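Local coordinates for lactococcal prophage ps3 protein 05 (Staphylococcus epidermidis ATCC 12228, PDB 3G8W), which probably transfers an acetyl group from acetyl-coenzyme A to an acceptor substrate, as a member of the GNAT acetyltransferase family, at residues Thr117-Ile122 with Glu157-Tyr162; Leu66-Thr71 with Ile97-Leu102; Asn56-Phe61 with Asn104-Tyr109. One frame throughout, in Å; residues are numbered along the deposited sequence.

Contact 1: Thr117-Ile122 with Glu157-Tyr162; sequences TLMIAI and ENWLIY
Met119, modelled as selenomethionine, meets the strand of Trp159 and Ile161 with its CB, CG and CE. Its CB is 3.6 Å from Leu160 O. CG passes the branch point of Ile161, at 4.2 Å from Ile161 CB. Bends at chi2 (149°) and chi3 (78°) then turn the chain at the selenium toward Trp159, where Met119 CE ends 3.6 Å from Trp159 CZ3. The methyl comes in obliquely. A better defined geometry belongs to Ala121: its CB sits over the centre of the six-membered ring of Trp159, 3.8 Å from the centroid and 10° off the normal, which meets the definition of a CH-pi contact.

The backbones fix this pairing. Six antiparallel hydrogen bonds join Leu118 with Tyr162, Ile120 with Leu160, and Ile122 with Asn158, each pair bonded in both directions; Leu118 N to Tyr162 O spans 2.7 Å and Ile120 N to Leu160 O 3.1 Å. Met119 and Ala121 occupy non-hydrogen-bonded positions opposite Ile161 and Trp159. On the other face, Ile122 CD1 meets Leu160 CD2 at 3.8 Å; Phe133 of helix 127-136 packs on Ile120 and Ile122 there, while Ile107 of helix 96-112 packs on Leu118 and Tyr162.

The polar ends on the Trp159 side have partners on strand 139-150: Trp159 NE1 bonds to Glu144 and Glu157 OE1 to Ser148. A molecule of 2-(cyclohexylamino)ethanesulfonic acid, probably from the crystallisation liquor, comes within about 3 Å of the Met119 side chain, measured between nearest atoms; it may mark a pocket, which is not established. Chemically, then, backbone bonds set the register, while the indole is packed by two apolar groups, Ala121 CB and the Met119 methyl, with its N-H held by Glu144.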
ATOM      1  N   THR B 117      10.014   9.875  -3.060  1.00 44.26           N
ATOM      2  CA  THR B 117       9.745   9.951  -1.652  1.00 45.06           C
ATOM      3  C   THR B 117       9.735   8.580  -0.953  1.00 45.27           C
ATOM      4  O   THR B 117       9.319   7.577  -1.537  1.00 45.20           O
ATOM      5  CB  THR B 117       8.475  10.810  -1.350  1.00 46.32           C
ATOM      6  OG1 THR B 117       7.302  10.003  -1.334  1.00 46.84           O
ATOM      7  CG2 THR B 117       8.300  11.985  -2.333  1.00 46.09           C
ATOM      8  N   LEU B 118      10.214   8.552   0.294  1.00 45.48           N
ATOM      9  CA  LEU B 118      10.209   7.338   1.107  1.00 46.16           C
ATOM     10  C   LEU B 118       9.273   7.501   2.285  1.00 47.34           C
ATOM     11  O   LEU B 118       9.237   8.574   2.911  1.00 47.67           O
ATOM     12  CB  LEU B 118      11.603   7.004   1.621  1.00 45.81           C
ATOM     13  CG  LEU B 118      12.641   6.686   0.540  1.00 46.94           C
ATOM     14  CD1 LEU B 118      14.020   6.430   1.157  1.00 47.36           C
ATOM     15  CD2 LEU B 118      12.226   5.520  -0.335  1.00 46.17           C
HETATM   16  N   MSE B 119       8.515   6.439   2.566  1.00 46.92           N
HETATM   17  CA  MSE B 119       7.678   6.363   3.737  1.00 48.22           C
HETATM   18  C   MSE B 119       7.964   5.127   4.589  1.00 47.79           C
HETATM   19  O   MSE B 119       8.336   4.060   4.092  1.00 48.60           O
HETATM   20  CB  MSE B 119       6.208   6.366   3.345  1.00 50.42           C
HETATM   21  CG  MSE B 119       5.606   7.721   3.074  1.00 53.69           C
HETATM   22 SE   MSE B 119       4.209   7.490   1.740  0.50 58.08          SE
HETATM   23  CE  MSE B 119       2.742   6.789   2.766  1.00 59.17           C
ATOM     24  N   ILE B 120       7.753   5.278   5.884  1.00 46.63           N
ATOM     25  CA  ILE B 120       7.837   4.180   6.822  1.00 45.29           C
ATOM     26  C   ILE B 120       6.737   4.358   7.852  1.00 45.33           C
ATOM     27  O   ILE B 120       6.446   5.474   8.277  1.00 44.74           O
ATOM     28  CB  ILE B 120       9.254   4.067   7.474  1.00 44.79           C
ATOM     29  CG1 ILE B 120       9.375   2.796   8.306  1.00 44.94           C
ATOM     30  CG2 ILE B 120       9.688   5.353   8.230  1.00 42.33           C
ATOM     31  CD1 ILE B 120      10.807   2.228   8.276  1.00 45.46           C
ATOM     32  N   ALA B 121       6.094   3.249   8.200  1.00 46.40           N
ATOM     33  CA  ALA B 121       5.102   3.216   9.258  1.00 46.50           C
ATOM     34  C   ALA B 121       5.779   2.623  10.471  1.00 48.18           C
ATOM     35  O   ALA B 121       6.334   1.516  10.408  1.00 49.74           O
ATOM     36  CB  ALA B 121       3.911   2.375   8.845  1.00 44.90           C
ATOM     37  N   ILE B 122       5.768   3.372  11.574  1.00 49.35           N
ATOM     38  CA  ILE B 122       6.390   2.922  12.833  1.00 48.88           C
ATOM     39  C   ILE B 122       5.340   2.844  13.916  1.00 48.92           C
ATOM     40  O   ILE B 122       4.511   3.750  14.031  1.00 48.75           O
ATOM     41  CB  ILE B 122       7.513   3.863  13.284  1.00 48.23           C
ATOM     42  CG1 ILE B 122       8.585   3.939  12.193  1.00 48.53           C
ATOM     43  CG2 ILE B 122       8.123   3.336  14.547  1.00 48.00           C
ATOM     44  CD1 ILE B 122       9.528   5.131  12.251  1.00 47.96           C
ATOM     45  N   GLU B 157       0.035   3.578  14.441  1.00 50.13           N
ATOM     46  CA  GLU B 157       1.296   3.787  13.750  1.00 53.00           C
ATOM     47  C   GLU B 157       1.478   5.231  13.353  1.00 52.65           C
ATOM     48  O   GLU B 157       0.501   5.936  13.040  1.00 52.37           O
ATOM     49  CB  GLU B 157       1.457   2.852  12.524  1.00 55.29           C
ATOM     50  CG  GLU B 157       1.883   1.406  12.880  1.00 58.33           C
ATOM     51  CD  GLU B 157       1.939   0.446  11.670  1.00 60.45           C
ATOM     52  OE1 GLU B 157       2.318  -0.746  11.848  1.00 61.35           O
ATOM     53  OE2 GLU B 157       1.598   0.874  10.547  1.00 61.53           O
ATOM     54  N   ASN B 158       2.732   5.664  13.386  1.00 52.07           N
ATOM     55  CA  ASN B 158       3.087   6.980  12.896  1.00 52.09           C
ATOM     56  C   ASN B 158       3.733   6.778  11.560  1.00 52.22           C
ATOM     57  O   ASN B 158       4.649   5.973  11.404  1.00 53.51           O
ATOM     58  CB  ASN B 158       4.004   7.743  13.854  1.00 52.14           C
ATOM     59  CG  ASN B 158       3.240   8.463  14.961  1.00 52.69           C
ATOM     60  OD1 ASN B 158       3.312   8.077  16.116  1.00 53.39           O
ATOM     61  ND2 ASN B 158       2.504   9.502  14.609  1.00 52.66           N
ATOM     62  N   TRP B 159       3.200   7.479  10.578  1.00 51.43           N
ATOM     63  CA  TRP B 159       3.726   7.427   9.266  1.00 50.09           C
ATOM     64  C   TRP B 159       4.659   8.589   9.127  1.00 49.57           C
ATOM     65  O   TRP B 159       4.268   9.752   9.336  1.00 47.13           O
ATOM     66  CB  TRP B 159       2.614   7.531   8.243  1.00 50.33           C
ATOM     67  CG  TRP B 159       1.888   6.250   7.993  1.00 51.04           C
ATOM     68  CD1 TRP B 159       0.811   5.792   8.672  1.00 51.02           C
ATOM     69  CD2 TRP B 159       2.148   5.290   6.963  1.00 51.13           C
ATOM     70  NE1 TRP B 159       0.384   4.603   8.137  1.00 51.28           N
ATOM     71  CE2 TRP B 159       1.180   4.276   7.083  1.00 51.01           C
ATOM     72  CE3 TRP B 159       3.100   5.196   5.941  1.00 52.70           C
ATOM     73  CZ2 TRP B 159       1.129   3.168   6.233  1.00 52.34           C
ATOM     74  CZ3 TRP B 159       3.049   4.081   5.064  1.00 53.46           C
ATOM     75  CH2 TRP B 159       2.071   3.075   5.234  1.00 53.06           C
ATOM     76  N   LEU B 160       5.900   8.249   8.776  1.00 49.44           N
ATOM     77  CA  LEU B 160       6.917   9.238   8.431  1.00 50.06           C
ATOM     78  C   LEU B 160       7.273   9.270   6.942  1.00 49.33           C
ATOM     79  O   LEU B 160       7.171   8.262   6.222  1.00 48.23           O
ATOM     80  CB  LEU B 160       8.181   8.978   9.227  1.00 50.98           C
ATOM     81  CG  LEU B 160       8.181   9.195  10.723  1.00 51.25           C
ATOM     82  CD1 LEU B 160       7.092   8.399  11.346  1.00 51.30           C
ATOM     83  CD2 LEU B 160       9.546   8.735  11.198  1.00 50.95           C
ATOM     84  N   ILE B 161       7.743  10.429   6.509  1.00 48.75           N
ATOM     85  CA  ILE B 161       8.092  10.638   5.112  1.00 49.12           C
ATOM     86  C   ILE B 161       9.478  11.318   4.999  1.00 48.66           C
ATOM     87  O   ILE B 161       9.850  12.186   5.802  1.00 45.31           O
ATOM     88  CB  ILE B 161       6.968  11.425   4.380  1.00 49.90           C
ATOM     89  CG1 ILE B 161       7.309  11.707   2.924  1.00 51.17           C
ATOM     90  CG2 ILE B 161       6.667  12.747   5.101  1.00 49.98           C
ATOM     91  CD1 ILE B 161       6.097  12.185   2.079  1.00 51.84           C
ATOM     92  N   TYR B 162      10.249  10.853   4.016  1.00 49.65           N
ATOM     93  CA  TYR B 162      11.499  11.472   3.641  1.00 49.86           C
ATOM     94  C   TYR B 162      11.415  11.746   2.152  1.00 49.43           C
ATOM     95  O   TYR B 162      10.951  10.913   1.384  1.00 48.94           O
ATOM     96  CB  TYR B 162      12.655  10.540   3.989  1.00 50.98           C
ATOM     97  CG  TYR B 162      14.025  11.015   3.564  1.00 52.26           C
ATOM     98  CD1 TYR B 162      14.847  11.710   4.443  1.00 52.73           C
ATOM     99  CD2 TYR B 162      14.506  10.746   2.286  1.00 52.57           C
ATOM    100  CE1 TYR B 162      16.109  12.132   4.054  1.00 53.01           C
ATOM    101  CE2 TYR B 162      15.751  11.171   1.883  1.00 53.11           C
ATOM    102  CZ  TYR B 162      16.556  11.856   2.770  1.00 53.71           C
ATOM    103  OH  TYR B 162      17.811  12.259   2.355  1.00 54.10           O
TER

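Contact 2: Leu66-Thr71 with Ile97-Leu102; sequences LVATCT and IVNREL
Leu102 of the helix lays one methyl, CD1, against the strand at Cys70 and Ala68, 3.7 Å from Cys70 CB and 4.1 Å from Ala68 CB. One turn earlier Val98 uses its CG1 in the same way, 3.8 Å from Val67 CG1 and 4.1 Å from Ala68 CB. The small Ala68 methyl thus stands between two helix residues four apart, within reach of both. Both valines place CG1 anti to the backbone N (chi1 170° in Val67, 175° in Val98), and their side chains meet at about a right angle, branch to branch. No hydrogen bond crosses between the two segments, so the contact is held by apolar packing.

The strand is irregular exactly here. Val67 and Ala68 both face Ala60 on strand 55-62, a classic beta bulge, which is consistent with two consecutive residues both touching Val98. The helix itself, 96-112, links strand 83-91 to the parallel strand 117-123, the beta-alpha-beta connection at the heart of the GNAT fold, and it lies over strand 65-74 with the short axes 8.4 Å apart and inclined at 42°.

Beyond this apolar shell come two amides. Asn99 brings OD1 to 4.2 Å from Ala68 CB, while Asn99 ND2 donates to Asn89 OD1 on strand 83-91. Asn89 in turn gives its own ND2 to Thr69 O, so a single side chain relays between helix and strand. At the start of the helix, Asp95 OD2 accepts the backbone N-H of Val98.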
ATOM      1  N   LEU B  66      25.455 -11.525   8.117  1.00 47.17           N
ATOM      2  CA  LEU B  66      24.478 -10.489   7.853  1.00 46.72           C
ATOM      3  C   LEU B  66      24.204  -9.767   9.178  1.00 46.68           C
ATOM      4  O   LEU B  66      23.949 -10.405  10.199  1.00 46.67           O
ATOM      5  CB  LEU B  66      23.206 -11.093   7.253  1.00 45.99           C
ATOM      6  CG  LEU B  66      22.118 -10.116   6.806  1.00 45.98           C
ATOM      7  CD1 LEU B  66      22.590  -9.143   5.719  1.00 45.39           C
ATOM      8  CD2 LEU B  66      20.878 -10.885   6.374  1.00 46.05           C
ATOM      9  N   VAL B  67      24.277  -8.441   9.168  1.00 46.47           N
ATOM     10  CA  VAL B  67      24.321  -7.675  10.421  1.00 46.30           C
ATOM     11  C   VAL B  67      23.128  -6.745  10.540  1.00 46.53           C
ATOM     12  O   VAL B  67      22.600  -6.515  11.626  1.00 46.50           O
ATOM     13  CB  VAL B  67      25.642  -6.895  10.540  1.00 45.91           C
ATOM     14  CG1 VAL B  67      25.593  -5.932  11.678  1.00 46.73           C
ATOM     15  CG2 VAL B  67      26.785  -7.855  10.755  1.00 45.99           C
ATOM     16  N   ALA B  68      22.700  -6.214   9.410  1.00 46.98           N
ATOM     17  CA  ALA B  68      21.475  -5.455   9.372  1.00 46.82           C
ATOM     18  C   ALA B  68      20.697  -5.806   8.107  1.00 46.18           C
ATOM     19  O   ALA B  68      21.221  -6.485   7.221  1.00 44.51           O
ATOM     20  CB  ALA B  68      21.782  -3.962   9.456  1.00 47.46           C
ATOM     21  N   THR B  69      19.445  -5.346   8.046  1.00 46.63           N
ATOM     22  CA  THR B  69      18.539  -5.649   6.926  1.00 46.49           C
ATOM     23  C   THR B  69      17.430  -4.621   6.825  1.00 47.11           C
ATOM     24  O   THR B  69      17.000  -4.057   7.837  1.00 48.30           O
ATOM     25  CB  THR B  69      17.906  -7.050   7.069  1.00 45.79           C
ATOM     26  OG1 THR B  69      18.193  -7.824   5.899  1.00 46.06           O
ATOM     27  CG2 THR B  69      16.389  -6.975   7.300  1.00 44.75           C
ATOM     28  N   CYS B  70      16.955  -4.377   5.609  1.00 47.43           N
ATOM     29  CA  CYS B  70      15.805  -3.512   5.430  1.00 47.67           C
ATOM     30  C   CYS B  70      15.181  -3.698   4.062  1.00 47.34           C
ATOM     31  O   CYS B  70      15.902  -3.839   3.084  1.00 48.65           O
ATOM     32  CB  CYS B  70      16.229  -2.072   5.607  1.00 48.45           C
ATOM     33  SG  CYS B  70      14.834  -1.003   5.761  1.00 51.99           S
ATOM     34  N   THR B  71      13.852  -3.701   3.984  1.00 46.65           N
ATOM     35  CA  THR B  71      13.173  -3.836   2.687  1.00 46.55           C
ATOM     36  C   THR B  71      12.793  -2.511   2.045  1.00 46.60           C
ATOM     37  O   THR B  71      12.264  -1.626   2.694  1.00 45.78           O
ATOM     38  CB  THR B  71      11.900  -4.694   2.776  1.00 46.12           C
ATOM     39  OG1 THR B  71      12.265  -6.053   2.988  1.00 46.11           O
ATOM     40  CG2 THR B  71      11.117  -4.630   1.489  1.00 45.64           C
ATOM     41  N   ILE B  97      25.195   2.353  14.442  1.00 49.45           N
ATOM     42  CA  ILE B  97      26.190   2.906  13.527  1.00 48.26           C
ATOM     43  C   ILE B  97      26.006   2.215  12.187  1.00 49.31           C
ATOM     44  O   ILE B  97      26.050   2.852  11.125  1.00 50.01           O
ATOM     45  CB  ILE B  97      27.626   2.708  14.037  1.00 46.72           C
ATOM     46  CG1 ILE B  97      28.009   3.815  15.012  1.00 46.11           C
ATOM     47  CG2 ILE B  97      28.617   2.747  12.910  1.00 46.21           C
ATOM     48  CD1 ILE B  97      27.699   3.509  16.438  1.00 45.81           C
ATOM     49  N   VAL B  98      25.759   0.909  12.268  1.00 49.14           N
ATOM     50  CA  VAL B  98      25.609   0.041  11.113  1.00 48.55           C
ATOM     51  C   VAL B  98      24.284   0.274  10.393  1.00 47.83           C
ATOM     52  O   VAL B  98      24.263   0.370   9.173  1.00 48.44           O
ATOM     53  CB  VAL B  98      25.737  -1.445  11.535  1.00 48.88           C
ATOM     54  CG1 VAL B  98      25.468  -2.369  10.375  1.00 48.58           C
ATOM     55  CG2 VAL B  98      27.121  -1.706  12.107  1.00 49.29           C
ATOM     56  N   ASN B  99      23.183   0.349  11.138  1.00 46.64           N
ATOM     57  CA  ASN B  99      21.871   0.567  10.533  1.00 45.86           C
ATOM     58  C   ASN B  99      21.835   1.913   9.799  1.00 44.76           C
ATOM     59  O   ASN B  99      21.371   1.999   8.670  1.00 43.60           O
ATOM     60  CB  ASN B  99      20.760   0.492  11.588  1.00 47.33           C
ATOM     61  CG  ASN B  99      19.389   0.176  10.986  1.00 49.60           C
ATOM     62  OD1 ASN B  99      19.216  -0.793  10.249  1.00 50.64           O
ATOM     63  ND2 ASN B  99      18.403   0.984  11.321  1.00 50.74           N
ATOM     64  N   ARG B 100      22.347   2.961  10.447  1.00 44.04           N
ATOM     65  CA  ARG B 100      22.438   4.289   9.847  1.00 41.78           C
ATOM     66  C   ARG B 100      23.160   4.194   8.518  1.00 42.77           C
ATOM     67  O   ARG B 100      22.758   4.819   7.551  1.00 44.15           O
ATOM     68  CB  ARG B 100      23.129   5.268  10.778  1.00 38.25           C
ATOM     69  CG  ARG B 100      23.293   6.630  10.217  1.00 36.36           C
ATOM     70  CD  ARG B 100      23.865   7.607  11.237  1.00 36.72           C
ATOM     71  NE  ARG B 100      23.177   7.580  12.535  1.00 37.68           N
ATOM     72  CZ  ARG B 100      22.051   8.237  12.829  1.00 37.66           C
ATOM     73  NH1 ARG B 100      21.452   8.994  11.930  1.00 38.33           N
ATOM     74  NH2 ARG B 100      21.516   8.134  14.031  1.00 37.38           N
ATOM     75  N   GLU B 101      24.203   3.386   8.447  1.00 43.56           N
ATOM     76  CA  GLU B 101      24.916   3.230   7.192  1.00 44.61           C
ATOM     77  C   GLU B 101      24.043   2.503   6.160  1.00 44.46           C
ATOM     78  O   GLU B 101      24.042   2.842   4.972  1.00 44.66           O
ATOM     79  CB  GLU B 101      26.224   2.498   7.432  1.00 46.22           C
ATOM     80  CG  GLU B 101      27.314   2.836   6.461  1.00 48.88           C
ATOM     81  CD  GLU B 101      28.595   2.073   6.780  1.00 51.67           C
ATOM     82  OE1 GLU B 101      29.079   1.312   5.893  1.00 52.79           O
ATOM     83  OE2 GLU B 101      29.110   2.222   7.928  1.00 52.48           O
ATOM     84  N   LEU B 102      23.297   1.506   6.624  1.00 43.67           N
ATOM     85  CA  LEU B 102      22.352   0.785   5.782  1.00 43.62           C
ATOM     86  C   LEU B 102      21.235   1.699   5.205  1.00 43.69           C
ATOM     87  O   LEU B 102      20.998   1.675   3.991  1.00 43.17           O
ATOM     88  CB  LEU B 102      21.735  -0.350   6.599  1.00 43.65           C
ATOM     89  CG  LEU B 102      21.223  -1.670   6.034  1.00 43.91           C
ATOM     90  CD1 LEU B 102      19.826  -1.852   6.523  1.00 43.82           C
ATOM     91  CD2 LEU B 102      21.252  -1.753   4.539  1.00 44.57           C
TER

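Contact 3: Asn56-Phe61 with Asn104-Tyr109; sequences NIFGAF and NHIIQY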
ATOM      1  N   ASN B  56      12.661  -4.991  -2.719  1.00 51.95           N
ATOM      2  CA  ASN B  56      14.079  -5.249  -2.461  1.00 50.14           C
ATOM      3  C   ASN B  56      14.536  -5.233  -1.019  1.00 48.78           C
ATOM      4  O   ASN B  56      14.404  -4.230  -0.323  1.00 50.19           O
ATOM      5  CB  ASN B  56      14.936  -4.268  -3.251  1.00 50.75           C
ATOM      6  CG  ASN B  56      14.820  -4.462  -4.751  1.00 51.57           C
ATOM      7  OD1 ASN B  56      13.974  -5.215  -5.243  1.00 51.93           O
ATOM      8  ND2 ASN B  56      15.684  -3.778  -5.490  1.00 51.86           N
ATOM      9  N   ILE B  57      15.083  -6.345  -0.569  1.00 46.26           N
ATOM     10  CA  ILE B  57      15.690  -6.414   0.734  1.00 44.83           C
ATOM     11  C   ILE B  57      17.181  -6.089   0.608  1.00 45.08           C
ATOM     12  O   ILE B  57      17.904  -6.731  -0.164  1.00 43.97           O
ATOM     13  CB  ILE B  57      15.558  -7.819   1.321  1.00 44.37           C
ATOM     14  CG1 ILE B  57      14.094  -8.204   1.471  1.00 43.75           C
ATOM     15  CG2 ILE B  57      16.271  -7.906   2.673  1.00 45.11           C
ATOM     16  CD1 ILE B  57      13.904  -9.557   2.102  1.00 43.73           C
ATOM     17  N   PHE B  58      17.651  -5.110   1.379  1.00 45.05           N
ATOM     18  CA  PHE B  58      19.091  -4.874   1.462  1.00 45.62           C
ATOM     19  C   PHE B  58      19.680  -5.409   2.749  1.00 45.96           C
ATOM     20  O   PHE B  58      19.009  -5.393   3.787  1.00 46.73           O
ATOM     21  CB  PHE B  58      19.400  -3.402   1.377  1.00 45.60           C
ATOM     22  CG  PHE B  58      19.082  -2.792   0.061  1.00 45.52           C
ATOM     23  CD1 PHE B  58      20.099  -2.491  -0.831  1.00 45.25           C
ATOM     24  CD2 PHE B  58      17.770  -2.465  -0.267  1.00 45.18           C
ATOM     25  CE1 PHE B  58      19.802  -1.888  -2.039  1.00 46.20           C
ATOM     26  CE2 PHE B  58      17.461  -1.863  -1.485  1.00 45.50           C
ATOM     27  CZ  PHE B  58      18.466  -1.568  -2.369  1.00 45.68           C
ATOM     28  N   GLY B  59      20.935  -5.856   2.682  1.00 45.95           N
ATOM     29  CA  GLY B  59      21.661  -6.333   3.864  1.00 45.97           C
ATOM     30  C   GLY B  59      23.006  -5.666   4.083  1.00 46.07           C
ATOM     31  O   GLY B  59      23.702  -5.340   3.126  1.00 45.36           O
ATOM     32  N   ALA B  60      23.359  -5.438   5.349  1.00 46.73           N
ATOM     33  CA  ALA B  60      24.720  -5.025   5.714  1.00 47.13           C
ATOM     34  C   ALA B  60      25.522  -6.238   6.206  1.00 47.90           C
ATOM     35  O   ALA B  60      25.027  -7.046   7.002  1.00 47.95           O
ATOM     36  CB  ALA B  60      24.692  -3.945   6.758  1.00 45.88           C
ATOM     37  N   PHE B  61      26.756  -6.365   5.725  1.00 48.73           N
ATOM     38  CA  PHE B  61      27.567  -7.539   6.021  1.00 49.90           C
ATOM     39  C   PHE B  61      28.859  -7.210   6.730  1.00 51.86           C
ATOM     40  O   PHE B  61      29.646  -6.381   6.262  1.00 52.34           O
ATOM     41  CB  PHE B  61      27.877  -8.322   4.749  1.00 48.96           C
ATOM     42  CG  PHE B  61      26.724  -9.133   4.252  1.00 48.79           C
ATOM     43  CD1 PHE B  61      26.493 -10.412   4.753  1.00 48.54           C
ATOM     44  CD2 PHE B  61      25.848  -8.611   3.299  1.00 48.66           C
ATOM     45  CE1 PHE B  61      25.413 -11.167   4.303  1.00 48.49           C
ATOM     46  CE2 PHE B  61      24.769  -9.359   2.836  1.00 48.53           C
ATOM     47  CZ  PHE B  61      24.549 -10.641   3.340  1.00 48.49           C
ATOM     48  N   ASN B 104      21.143   4.887   4.785  1.00 43.74           N
ATOM     49  CA  ASN B 104      21.790   5.721   3.787  1.00 44.50           C
ATOM     50  C   ASN B 104      22.015   5.054   2.442  1.00 44.38           C
ATOM     51  O   ASN B 104      21.762   5.674   1.417  1.00 45.47           O
ATOM     52  CB  ASN B 104      23.084   6.294   4.317  1.00 45.50           C
ATOM     53  CG  ASN B 104      22.895   7.657   4.985  1.00 47.80           C
ATOM     54  OD1 ASN B 104      23.855   8.416   5.098  1.00 50.57           O
ATOM     55  ND2 ASN B 104      21.674   7.979   5.420  1.00 47.33           N
ATOM     56  N   HIS B 105      22.462   3.801   2.437  1.00 43.62           N
ATOM     57  CA  HIS B 105      22.675   3.070   1.189  1.00 43.59           C
ATOM     58  C   HIS B 105      21.332   3.018   0.482  1.00 44.66           C
ATOM     59  O   HIS B 105      21.227   3.309  -0.718  1.00 44.94           O
ATOM     60  CB  HIS B 105      23.181   1.646   1.471  1.00 43.23           C
ATOM     61  CG  HIS B 105      23.565   0.867   0.247  1.00 43.32           C
ATOM     62  ND1 HIS B 105      22.639   0.356  -0.642  1.00 43.76           N
ATOM     63  CD2 HIS B 105      24.777   0.477  -0.218  1.00 43.15           C
ATOM     64  CE1 HIS B 105      23.262  -0.289  -1.614  1.00 42.92           C
ATOM     65  NE2 HIS B 105      24.559  -0.236  -1.375  1.00 42.92           N
ATOM     66  N   ILE B 106      20.293   2.684   1.247  1.00 44.78           N
ATOM     67  CA  ILE B 106      18.971   2.496   0.677  1.00 44.65           C
ATOM     68  C   ILE B 106      18.460   3.807   0.113  1.00 44.42           C
ATOM     69  O   ILE B 106      17.795   3.811  -0.907  1.00 44.45           O
ATOM     70  CB  ILE B 106      17.977   1.862   1.668  1.00 44.85           C
ATOM     71  CG1 ILE B 106      18.427   0.438   2.046  1.00 44.63           C
ATOM     72  CG2 ILE B 106      16.581   1.857   1.076  1.00 44.75           C
ATOM     73  CD1 ILE B 106      17.441  -0.305   2.956  1.00 44.78           C
ATOM     74  N   ILE B 107      18.806   4.918   0.748  1.00 44.63           N
ATOM     75  CA  ILE B 107      18.422   6.209   0.201  1.00 45.29           C
ATOM     76  C   ILE B 107      19.119   6.457  -1.133  1.00 45.93           C
ATOM     77  O   ILE B 107      18.475   6.868  -2.108  1.00 46.80           O
ATOM     78  CB  ILE B 107      18.658   7.366   1.184  1.00 44.98           C
ATOM     79  CG1 ILE B 107      17.693   7.238   2.368  1.00 44.60           C
ATOM     80  CG2 ILE B 107      18.418   8.687   0.495  1.00 44.70           C
ATOM     81  CD1 ILE B 107      17.879   8.288   3.437  1.00 44.73           C
ATOM     82  N   GLN B 108      20.415   6.163  -1.196  1.00 46.02           N
ATOM     83  CA  GLN B 108      21.158   6.394  -2.422  1.00 45.75           C
ATOM     84  C   GLN B 108      20.595   5.576  -3.574  1.00 45.18           C
ATOM     85  O   GLN B 108      20.515   6.064  -4.699  1.00 44.76           O
ATOM     86  CB  GLN B 108      22.652   6.123  -2.243  1.00 46.54           C
ATOM     87  CG  GLN B 108      23.544   6.842  -3.282  1.00 47.06           C
ATOM     88  CD  GLN B 108      23.329   8.367  -3.297  1.00 47.62           C
ATOM     89  OE1 GLN B 108      22.879   8.961  -2.306  1.00 47.64           O
ATOM     90  NE2 GLN B 108      23.645   8.998  -4.421  1.00 47.43           N
ATOM     91  N   TYR B 109      20.203   4.341  -3.281  1.00 44.55           N
ATOM     92  CA  TYR B 109      19.590   3.475  -4.265  1.00 44.72           C
ATOM     93  C   TYR B 109      18.253   4.060  -4.762  1.00 46.34           C
ATOM     94  O   TYR B 109      17.974   4.061  -5.978  1.00 45.62           O
ATOM     95  CB  TYR B 109      19.366   2.094  -3.670  1.00 43.93           C
ATOM     96  CG  TYR B 109      18.602   1.181  -4.598  1.00 45.03           C
ATOM     97  CD1 TYR B 109      17.208   1.041  -4.492  1.00 44.87           C
ATOM     98  CD2 TYR B 109      19.271   0.465  -5.611  1.00 44.99           C
ATOM     99  CE1 TYR B 109      16.508   0.197  -5.352  1.00 45.30           C
ATOM    100  CE2 TYR B 109      18.583  -0.376  -6.476  1.00 44.90           C
ATOM    101  CZ  TYR B 109      17.211  -0.509  -6.340  1.00 45.88           C
ATOM    102  OH  TYR B 109      16.544  -1.344  -7.198  1.00 46.72           O
TER
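Phe58 and Tyr109 make the principal aromatic contact, an edge-to-face pair in which Phe58 supplies the edge. The centroids are 5.1 Å apart and the planes meet at 66°. Phe58 CZ is the atom that does the touching: it stands over one face of the Tyr109 ring, offset toward the rim, and comes to 3.5 Å from Tyr109 CG. A second aromatic neighbour, His105, lies one helical turn before Tyr109. Its ring is oblique to that of Phe58, the planes at 57°; the nearest atoms, His105 ND1 and Phe58 CD1, are 3.8 Å apart. Phe58, His105 and Tyr109 together form an aromatic cluster.

Aliphatic contact comes from Ile106. Its CG1 lies over a face of the Phe58 ring, 4.2 Å from the centroid, as a CH-pi contact, and Ile106 CD1 continues along to 4.0 Å from Phe58 CB. With its CG anti to the carbonyl carbon (chi1 -66°), Phe58 carries the ring out from the strand between His105, Ile106 and Tyr109. Ile106 also touches Cys70 on the adjoining strand 65-74, which ties this packing to the next strand of the sheet.

One polar side chain, Asn56, also takes part. It lies near the hydroxyl end of Tyr109, and the two side chains cross at about a right angle.

Strand and helix axes approach to 9.8 Å, wide enough to admit the phenyl ring between them. Such a helix laid over a beta sheet, with bulky side chains filling the layer between, is the alpha/beta packing on which the GNAT fold is built.

In the fold
All three contacts belong to one mixed sheet and the helices packed on it. Contacts 2 and 3 share helix 96-112 and use the neighbouring strands 65-74 and 55-62; their centres are about 7 Å apart, and backbone pairing joins the strands directly. Contact 1 lies farther across the sheet, its centre about 18 Å from that of contact 2 and 17 Å from that of contact 3. Along the chain, both segments of contact 2 fall between those of contact 3, and both contacts close before contact 1 opens. Helix 96-112 thus packs on strands 55-62 and 65-74 and, through Ile107 on Leu118 and Tyr162, also reaches strands 117-123 and 153-163.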